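Local coordinates for protein AvrRxo1-ORF1 (Xanthomonas oryzae pv. oryzicola, PDB 4Z8V) that is a bacterial effector with a zeta-toxin-like P-loop fold, and so probably acts as a nucleotide-dependent kinase, at residues Ala151-Val156 and Thr177-Glu182. Sequence-based numbering, arbitrary orientation.
Sequences AIASIV and TGRKVE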
loop_
_atom_site.group_PDB
_atom_site.type_symbol
_atom_site.label_atom_id
_atom_site.label_comp_id
_atom_site.label_asym_id
_atom_site.label_seq_id
_atom_site.Cartn_x
_atom_site.Cartn_y
_atom_site.Cartn_z
ATOM N N ALA A 151 45.170 9.869 -18.105
ATOM C CA ALA A 151 43.712 9.885 -18.129
ATOM C C ALA A 151 43.192 10.179 -16.732
ATOM O O ALA A 151 43.800 9.774 -15.735
ATOM C CB ALA A 151 43.163 8.570 -18.622
ATOM N N ILE A 152 42.071 10.890 -16.670
ATOM C CA ILE A 152 41.341 11.060 -15.422
ATOM C C ILE A 152 41.008 9.685 -14.833
ATOM O O ILE A 152 40.618 8.773 -15.563
ATOM C CB ILE A 152 40.039 11.858 -15.668
ATOM C CG1 ILE A 152 40.358 13.349 -15.860
ATOM C CG2 ILE A 152 39.017 11.648 -14.530
ATOM C CD1 ILE A 152 40.845 14.068 -14.590
ATOM N N ALA A 153 41.163 9.538 -13.518
ATOM C CA ALA A 153 40.850 8.277 -12.836
ATOM C C ALA A 153 39.350 8.000 -12.655
ATOM O O ALA A 153 38.583 8.853 -12.183
ATOM C CB ALA A 153 41.551 8.223 -11.482
ATOM N N SER A 154 38.946 6.788 -13.014
ATOM C CA SER A 154 37.639 6.281 -12.647
ATOM C C SER A 154 37.527 6.225 -11.123
ATOM O O SER A 154 38.504 5.929 -10.432
ATOM C CB SER A 154 37.431 4.888 -13.242
ATOM O OG SER A 154 36.942 4.985 -14.565
ATOM N N ILE A 155 36.346 6.529 -10.596
ATOM C CA ILE A 155 36.134 6.438 -9.158
ATOM C C ILE A 155 34.810 5.761 -8.837
ATOM O O ILE A 155 33.929 5.651 -9.697
ATOM C CB ILE A 155 36.179 7.817 -8.482
ATOM C CG1 ILE A 155 35.082 8.716 -9.053
ATOM C CG2 ILE A 155 37.566 8.459 -8.643
ATOM C CD1 ILE A 155 35.147 10.128 -8.510
ATOM N N VAL A 156 34.672 5.315 -7.590
ATOM C CA VAL A 156 33.487 4.573 -7.166
ATOM C C VAL A 156 32.843 5.265 -5.968
ATOM O O VAL A 156 33.484 5.492 -4.944
ATOM C CB VAL A 156 33.831 3.108 -6.834
ATOM C CG1 VAL A 156 32.569 2.337 -6.474
ATOM C CG2 VAL A 156 34.545 2.472 -8.024
ATOM N N THR A 177 34.831 16.892 -15.104
ATOM C CA THR A 177 36.095 16.139 -15.128
ATOM C C THR A 177 36.139 15.140 -16.273
ATOM O O THR A 177 37.049 14.314 -16.344
ATOM C CB THR A 177 36.382 15.417 -13.790
ATOM O OG1 THR A 177 35.292 14.550 -13.459
ATOM C CG2 THR A 177 36.570 16.417 -12.660
ATOM N N GLY A 178 35.152 15.218 -17.166
ATOM C CA GLY A 178 35.093 14.331 -18.317
ATOM C C GLY A 178 34.765 12.873 -18.018
ATOM O O GLY A 178 35.113 11.978 -18.806
ATOM N N ARG A 179 34.088 12.614 -16.898
ATOM C CA ARG A 179 33.724 11.237 -16.552
ATOM C C ARG A 179 32.326 10.859 -17.022
ATOM O O ARG A 179 31.388 11.670 -16.968
ATOM C CB ARG A 179 33.818 11.013 -15.040
ATOM C CG ARG A 179 35.233 11.025 -14.469
ATOM C CD ARG A 179 35.197 10.735 -12.977
ATOM N NE ARG A 179 36.523 10.583 -12.373
ATOM C CZ ARG A 179 37.145 11.541 -11.689
ATOM N NH1 ARG A 179 36.571 12.734 -11.535
ATOM N NH2 ARG A 179 38.350 11.312 -11.173
ATOM N N LYS A 180 32.197 9.624 -17.497
ATOM C CA LYS A 180 30.898 8.982 -17.692
ATOM C C LYS A 180 30.296 8.702 -16.306
ATOM O O LYS A 180 31.031 8.613 -15.323
ATOM C CB LYS A 180 31.120 7.661 -18.414
ATOM C CG LYS A 180 30.281 7.451 -19.677
ATOM C CD LYS A 180 30.365 8.633 -20.647
ATOM C CE LYS A 180 29.624 8.332 -21.952
ATOM N NZ LYS A 180 29.572 9.538 -22.829
ATOM N N VAL A 181 28.973 8.590 -16.208
ATOM C CA VAL A 181 28.341 8.197 -14.947
ATOM C C VAL A 181 27.692 6.829 -15.106
ATOM O O VAL A 181 26.702 6.693 -15.827
ATOM C CB VAL A 181 27.230 9.201 -14.485
ATOM C CG1 VAL A 181 26.525 8.695 -13.217
ATOM C CG2 VAL A 181 27.789 10.603 -14.252
ATOM N N GLU A 182 28.232 5.811 -14.447
ATOM C CA GLU A 182 27.584 4.502 -14.487
ATOM C C GLU A 182 26.848 4.376 -13.169
ATOM O O GLU A 182 27.476 4.320 -12.102
ATOM C CB GLU A 182 28.598 3.367 -14.663
ATOM C CG GLU A 182 27.960 2.022 -15.053
ATOM C CD GLU A 182 27.264 2.049 -16.429
ATOM O OE1 GLU A 182 27.633 2.894 -17.302
ATOM O OE2 GLU A 182 26.349 1.208 -16.634
#
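The guanidinium of R179 lies between two isoleucines. On one face sits the CG2 methyl of I152, shifted toward the rim of the group and 3.4 Å from R179 CZ; over the centre of the opposite face stands CD1 of I155, 4.0 Å from the same CZ. Both side chains cross the arginine at about a right angle. At the edge, close to the guanidinium plane, comes the backbone carbonyl of A153. R179 grips it side-on with two nitrogens, NE and NH2 each donating to A153 O over 2.7 Å. Sharing one acceptor bends both bonds, with N-H...O angles of 143° for NE and 141° for NH2; NH2 lies in the carbonyl plane, whereas NE is tilted from it. The arginine gets there because its chain runs extended from CG to NE. I152 CG2 points anti to the backbone N (CG1 at chi1 -76°), which turns this methyl onto the guanidinium while CG1 rests 3.5 Å from T177 O.

In the P-loop NTPase-like sheet, strands 155-157 and 180-186 are parallel but not adjacent: strand 67-72 runs between them, and helix 164-176 belongs to the connection from one to the other. The contact therefore ties together the stretches leading into two strands, bridging by a side chain what the sheet does not pair directly. The remaining guanidinium N-H groups turn to other backbone oxygens, NH2 to L142 O and NH1 to R143 O, both at the end of helix 124-143. NH1 also makes a weak 2.9 Å bond to T177 OG1, whose hydroxyl is bonded to L173 O in helix 164-176.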